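Local coordinates for ADP-dependent L-serine kinase SerK (Thermococcus kodakarensis KOD1, PDB 5X0F), which catalyses the ADP-dependent phosphorylation of free L-serine to O-phospho-L-serine, releasing AMP, in the first step of cysteine biosynthesis from serine, at residues A[29-34]-A[218-223]; A[97-102]-A[201-206]. The protein carries 1 engineered substitution. All blocks are in the same frame, centred on the assembly; numbering follows the deposited sequence.

Interaction 1. Residues A[29-34]-A[218-223]; sequences HAQLVQ and YSPKTT. Engineered in segment 29-34: Ala30 (natural residue Glu).
Ala30 and Tyr218 form a single beta bridge between two loops at the active site, with the bonding pattern of a parallel pair. Tyr218 N donates to His29 O (2.8 Å), and Gln31 N donates to Tyr218 O (2.8 Å). The second bond is nearly straight, 171° at the hydrogen. Ala30 is engineered; the natural residue is Glu, the inferred active-site residue. Ala30 CB lies 4.1 Å from Ser219 O.

Before Ala30, the His29 ring turns its edge to Thr223. A chi1 of 77° sets CG between the backbone N and the carbonyl carbon, which carries the ring across to the threonine. The ring nitrogen His29 ND1 is hydrogen-bonded to Ile67 O, and NE2 bonds to Thr223, so both are held and the ring is fixed in rotation. The ring also meets His71 edge-to-face. Thr223 and His71 both bind O-phospho-L-serine.

After Ala30, Gln31, extended beyond CG, crosses Pro220. Gln31 OE1 lies 3.7 Å from Pro220 CD. Val33 CG2 lies 3.7 Å from Pro220 CG. The shortest contact is the hydrogen bond between His29 NE2 and Thr223 OG1, 2.7 Å long, with OG1 in the plane of the imidazole.

Interaction 2. Residues A[97-102]-A[201-206]; sequences VKVYTW and KAPTKE
Lys205 NZ is gripped by two backbone carbonyls. Lys205 NZ hydrogen-bonds to Tyr92 O and makes a weak bond to Val97 O, 2.8 Å away. The lysine leaves the first turn of helix 205-213 with CG anti to its carbonyl carbon (chi1 -72°). Beyond CG the chain is extended, which carries the ammonium across to the start of strand 98-108. With an alanine here, Tyr92 O and Val97 O would probably lose this donor, and a gap is likely to open beside Val97 and Val99.

Val99 lies over the turn into the helix. Val99 CG1 touches Pro203 O at 3.4 Å and Lys205 CG at 4.1 Å, so this one methyl meets both the backbone and the lysine stem. Further along, Ala202 CB faces the peptide between Tyr100 and Thr101, 3.6 Å from Thr101 N. Ala202 CB also meets Thr101 CB at 3.8 Å. The hydroxyl of Thr101 has its own partner, Thr222 O.

The contact thus lays a sheet strand against the loop that leads into helix 205-213. Thr204 is the N-cap of that helix. Its side chain caps a backbone N just past Glu206, and its own N bonds to Glu207 OE1, the reciprocal pairing of a capping box.

The two contacts have centres 13 Å apart. Along the chain the order is 29-34, 97-102, 201-206, 218-223, so interaction 2 is nested inside the loop closed by interaction 1. Helix 205-213 begins within 201-206 and leads toward 218-223, and strand 224-226, which follows directly, pairs antiparallel with strand 98-108. The contacts also touch each other. Thr222 O is 2.7 Å from Thr101 OG1, a probable hydrogen bond, and Tyr218 packs on Pro203. Together they gather Trp102, Lys221 and Thr223 of the O-phospho-L-serine site. Lys221 and Trp102 make a cation-pi pair. The O-phospho-L-serine site is therefore built from segments far apart in sequence.

Interaction 1. Residues A[29-34]-A[218-223]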
loop_
_atom_site.group_PDB
_atom_site.type_symbol
_atom_site.label_atom_id
_atom_site.label_comp_id
_atom_site.label_asym_id
_atom_site.label_seq_id
_atom_site.Cartn_x
_atom_site.Cartn_y
_atom_site.Cartn_z
ATOM N N HIS A 29 7.509 -5.132 -1.347
ATOM C CA HIS A 29 7.143 -4.309 -2.474
ATOM C C HIS A 29 6.702 -2.896 -2.091
ATOM O O HIS A 29 6.325 -2.112 -2.958
ATOM C CB HIS A 29 6.079 -5.035 -3.314
ATOM C CG HIS A 29 4.687 -5.011 -2.759
ATOM N ND1 HIS A 29 4.116 -6.082 -2.102
ATOM C CD2 HIS A 29 3.728 -4.061 -2.814
ATOM C CE1 HIS A 29 2.883 -5.781 -1.744
ATOM N NE2 HIS A 29 2.613 -4.569 -2.187
ATOM N N ALA A 30 6.795 -2.581 -0.798
ATOM C CA ALA A 30 6.398 -1.283 -0.294
ATOM C C ALA A 30 7.351 -0.806 0.783
ATOM O O ALA A 30 7.845 -1.604 1.604
ATOM C CB ALA A 30 4.981 -1.356 0.285
ATOM N N GLN A 31 7.564 0.496 0.774
ATOM C CA GLN A 31 8.199 1.211 1.885
ATOM C C GLN A 31 7.449 0.952 3.202
ATOM O O GLN A 31 6.227 0.840 3.225
ATOM C CB GLN A 31 8.236 2.697 1.595
ATOM C CG GLN A 31 9.134 3.057 0.433
ATOM C CD GLN A 31 9.178 4.543 0.158
ATOM O OE1 GLN A 31 8.245 5.287 0.466
ATOM N NE2 GLN A 31 10.253 4.976 -0.447
ATOM N N LEU A 32 8.186 0.876 4.297
ATOM C CA LEU A 32 7.555 0.653 5.618
ATOM C C LEU A 32 6.997 1.956 6.205
ATOM O O LEU A 32 7.428 3.046 5.867
ATOM C CB LEU A 32 8.553 0.010 6.585
ATOM C CG LEU A 32 9.233 -1.277 6.097
ATOM C CD1 LEU A 32 10.405 -1.677 6.999
ATOM C CD2 LEU A 32 8.202 -2.398 6.007
ATOM N N VAL A 33 6.115 1.783 7.173
ATOM C CA VAL A 33 5.483 2.832 7.918
ATOM C C VAL A 33 5.912 2.555 9.343
ATOM O O VAL A 33 5.522 1.542 9.949
ATOM C CB VAL A 33 3.958 2.843 7.778
ATOM C CG1 VAL A 33 3.362 3.945 8.651
ATOM C CG2 VAL A 33 3.583 3.108 6.329
ATOM N N GLN A 34 6.721 3.454 9.884
ATOM C CA GLN A 34 7.406 3.163 11.142
ATOM C C GLN A 34 6.427 2.894 12.291
ATOM O O GLN A 34 6.656 1.984 13.111
ATOM C CB GLN A 34 8.420 4.264 11.504
ATOM C CG GLN A 34 9.661 3.729 12.214
ATOM C CD GLN A 34 10.440 2.722 11.387
ATOM O OE1 GLN A 34 11.089 1.830 11.941
ATOM N NE2 GLN A 34 10.331 2.816 10.057
ATOM N N TYR A 218 7.381 0.303 -3.945
ATOM C CA TYR A 218 6.388 1.401 -4.007
ATOM C C TYR A 218 6.329 2.190 -2.701
ATOM O O TYR A 218 6.806 1.731 -1.665
ATOM C CB TYR A 218 4.981 0.840 -4.282
ATOM C CG TYR A 218 4.811 0.102 -5.612
ATOM C CD1 TYR A 218 4.821 0.793 -6.836
ATOM C CD2 TYR A 218 4.606 -1.270 -5.646
ATOM C CE1 TYR A 218 4.635 0.127 -8.052
ATOM C CE2 TYR A 218 4.433 -1.943 -6.854
ATOM C CZ TYR A 218 4.434 -1.243 -8.053
ATOM O OH TYR A 218 4.271 -1.928 -9.257
ATOM N N SER A 219 5.684 3.356 -2.734
ATOM C CA SER A 219 5.304 4.047 -1.499
ATOM C C SER A 219 4.304 3.190 -0.727
ATOM O O SER A 219 3.739 2.251 -1.303
ATOM C CB SER A 219 4.657 5.396 -1.824
ATOM O OG SER A 219 5.613 6.253 -2.361
ATOM N N PRO A 220 4.075 3.503 0.570
ATOM C CA PRO A 220 2.963 2.849 1.262
ATOM C C PRO A 220 1.666 3.161 0.518
ATOM O O PRO A 220 1.601 4.150 -0.249
ATOM C CB PRO A 220 2.975 3.502 2.665
ATOM C CG PRO A 220 4.358 4.040 2.826
ATOM C CD PRO A 220 4.710 4.513 1.438
ATOM N N LYS A 221 0.665 2.304 0.700
ATOM C CA LYS A 221 -0.686 2.535 0.150
ATOM C C LYS A 221 -0.717 2.648 -1.390
ATOM O O LYS A 221 -1.509 3.412 -1.960
ATOM C CB LYS A 221 -1.343 3.755 0.812
ATOM C CG LYS A 221 -1.694 3.524 2.266
ATOM C CD LYS A 221 -2.938 2.659 2.371
ATOM C CE LYS A 221 -3.515 2.682 3.750
ATOM N NZ LYS A 221 -2.847 1.695 4.628
ATOM N N THR A 222 0.142 1.881 -2.054
ATOM C CA THR A 222 0.121 1.800 -3.496
ATOM C C THR A 222 -0.649 0.589 -3.989
ATOM O O THR A 222 -1.539 0.743 -4.822
ATOM C CB THR A 222 1.532 1.846 -4.071
ATOM O OG1 THR A 222 2.193 3.002 -3.550
ATOM C CG2 THR A 222 1.509 1.928 -5.604
ATOM N N THR A 223 -0.343 -0.599 -3.471
ATOM C CA THR A 223 -1.096 -1.792 -3.842
ATOM C C THR A 223 -2.300 -1.972 -2.937
ATOM O O THR A 223 -2.268 -1.600 -1.754
ATOM C CB THR A 223 -0.232 -3.050 -3.745
ATOM O OG1 THR A 223 0.338 -3.106 -2.424
ATOM C CG2 THR A 223 0.872 -3.009 -4.817
#

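Interaction 2. Residues A[97-102]-A[201-206]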
loop_
_atom_site.group_PDB
_atom_site.type_symbol
_atom_site.label_atom_id
_atom_site.label_comp_id
_atom_site.label_asym_id
_atom_site.label_seq_id
_atom_site.Cartn_x
_atom_site.Cartn_y
_atom_site.Cartn_z
ATOM N N VAL A 97 -7.128 -13.508 -7.809
ATOM C CA VAL A 97 -6.408 -12.458 -7.062
ATOM C C VAL A 97 -6.397 -11.214 -7.948
ATOM O O VAL A 97 -6.030 -11.291 -9.120
ATOM C CB VAL A 97 -4.938 -12.863 -6.764
ATOM C CG1 VAL A 97 -4.180 -11.690 -6.120
ATOM C CG2 VAL A 97 -4.880 -14.075 -5.843
ATOM N N LYS A 98 -6.778 -10.079 -7.368
ATOM C CA LYS A 98 -6.841 -8.826 -8.091
ATOM C C LYS A 98 -5.961 -7.822 -7.363
ATOM O O LYS A 98 -5.772 -7.914 -6.161
ATOM C CB LYS A 98 -8.292 -8.335 -8.148
ATOM C CG LYS A 98 -9.247 -9.331 -8.809
ATOM N N VAL A 99 -5.415 -6.868 -8.095
ATOM C CA VAL A 99 -4.728 -5.758 -7.437
ATOM C C VAL A 99 -5.316 -4.440 -7.922
ATOM O O VAL A 99 -5.477 -4.220 -9.109
ATOM C CB VAL A 99 -3.203 -5.838 -7.620
ATOM C CG1 VAL A 99 -2.833 -6.020 -9.075
ATOM C CG2 VAL A 99 -2.511 -4.608 -7.036
ATOM N N TYR A 100 -5.637 -3.590 -6.967
ATOM C CA TYR A 100 -6.137 -2.264 -7.201
ATOM C C TYR A 100 -5.135 -1.342 -6.546
ATOM O O TYR A 100 -4.066 -1.774 -6.136
ATOM C CB TYR A 100 -7.543 -2.148 -6.575
ATOM C CG TYR A 100 -8.534 -3.113 -7.192
ATOM C CD1 TYR A 100 -9.102 -2.859 -8.426
ATOM C CD2 TYR A 100 -8.885 -4.290 -6.526
ATOM C CE1 TYR A 100 -10.012 -3.756 -8.993
ATOM C CE2 TYR A 100 -9.787 -5.182 -7.062
ATOM C CZ TYR A 100 -10.342 -4.925 -8.298
ATOM O OH TYR A 100 -11.238 -5.820 -8.833
ATOM N N THR A 101 -5.472 -0.068 -6.464
ATOM C CA THR A 101 -4.675 0.881 -5.715
ATOM C C THR A 101 -5.516 1.564 -4.675
ATOM O O THR A 101 -6.696 1.212 -4.461
ATOM C CB THR A 101 -3.953 1.892 -6.668
ATOM O OG1 THR A 101 -3.031 2.706 -5.922
ATOM C CG2 THR A 101 -4.954 2.791 -7.408
ATOM N N TRP A 102 -4.892 2.512 -3.983
ATOM C CA TRP A 102 -5.566 3.387 -3.053
ATOM C C TRP A 102 -5.623 4.776 -3.665
ATOM O O TRP A 102 -4.808 5.130 -4.528
ATOM C CB TRP A 102 -4.831 3.449 -1.709
ATOM C CG TRP A 102 -4.796 2.151 -0.928
ATOM C CD1 TRP A 102 -3.888 1.140 -1.046
ATOM C CD2 TRP A 102 -5.698 1.757 0.114
ATOM N NE1 TRP A 102 -4.171 0.124 -0.147
ATOM C CE2 TRP A 102 -5.279 0.477 0.572
ATOM C CE3 TRP A 102 -6.827 2.348 0.689
ATOM C CZ2 TRP A 102 -5.955 -0.212 1.586
ATOM C CZ3 TRP A 102 -7.488 1.669 1.684
ATOM C CH2 TRP A 102 -7.043 0.398 2.127
ATOM N N LYS A 201 -2.893 5.157 -11.934
ATOM C CA LYS A 201 -3.244 3.850 -12.454
ATOM C C LYS A 201 -2.754 2.830 -11.433
ATOM O O LYS A 201 -1.640 2.952 -10.907
ATOM C CB LYS A 201 -2.595 3.598 -13.821
ATOM C CG LYS A 201 -2.940 2.257 -14.445
ATOM C CD LYS A 201 -2.240 2.075 -15.791
ATOM C CE LYS A 201 -2.688 0.792 -16.479
ATOM N NZ LYS A 201 -2.258 -0.440 -15.748
ATOM N N ALA A 202 -3.579 1.825 -11.157
ATOM C CA ALA A 202 -3.183 0.784 -10.229
ATOM C C ALA A 202 -2.040 -0.024 -10.837
ATOM O O ALA A 202 -2.014 -0.231 -12.050
ATOM C CB ALA A 202 -4.372 -0.113 -9.873
ATOM N N PRO A 203 -1.078 -0.484 -9.999
ATOM C CA PRO A 203 -0.079 -1.400 -10.549
ATOM C C PRO A 203 -0.729 -2.735 -10.944
ATOM O O PRO A 203 -1.792 -3.081 -10.414
ATOM C CB PRO A 203 0.918 -1.590 -9.391
ATOM C CG PRO A 203 0.198 -1.210 -8.177
ATOM C CD PRO A 203 -0.924 -0.281 -8.550
ATOM N N THR A 204 -0.134 -3.419 -11.906
ATOM C CA THR A 204 -0.480 -4.810 -12.222
ATOM C C THR A 204 0.371 -5.749 -11.366
ATOM O O THR A 204 1.431 -5.372 -10.871
ATOM C CB THR A 204 -0.220 -5.165 -13.697
ATOM O OG1 THR A 204 1.180 -5.030 -14.017
ATOM C CG2 THR A 204 -1.062 -4.300 -14.637
ATOM N N LYS A 205 -0.097 -6.990 -11.241
ATOM C CA LYS A 205 0.672 -8.070 -10.601
ATOM C C LYS A 205 2.057 -8.220 -11.189
ATOM O O LYS A 205 3.026 -8.466 -10.473
ATOM C CB LYS A 205 -0.013 -9.401 -10.867
ATOM C CG LYS A 205 -1.283 -9.611 -10.130
ATOM C CD LYS A 205 -1.939 -10.851 -10.744
ATOM C CE LYS A 205 -3.292 -11.027 -10.139
ATOM N NZ LYS A 205 -3.822 -12.359 -10.455
ATOM N N GLU A 206 2.114 -8.141 -12.515
ATOM C CA GLU A 206 3.332 -8.306 -13.280
ATOM C C GLU A 206 4.347 -7.206 -12.940
ATOM O O GLU A 206 5.538 -7.481 -12.815
ATOM C CB GLU A 206 3.039 -8.300 -14.796
ATOM C CG GLU A 206 2.362 -9.564 -15.355
ATOM C CD GLU A 206 0.899 -9.687 -14.986
ATOM O OE1 GLU A 206 0.254 -8.655 -14.664
ATOM O OE2 GLU A 206 0.395 -10.834 -14.976
#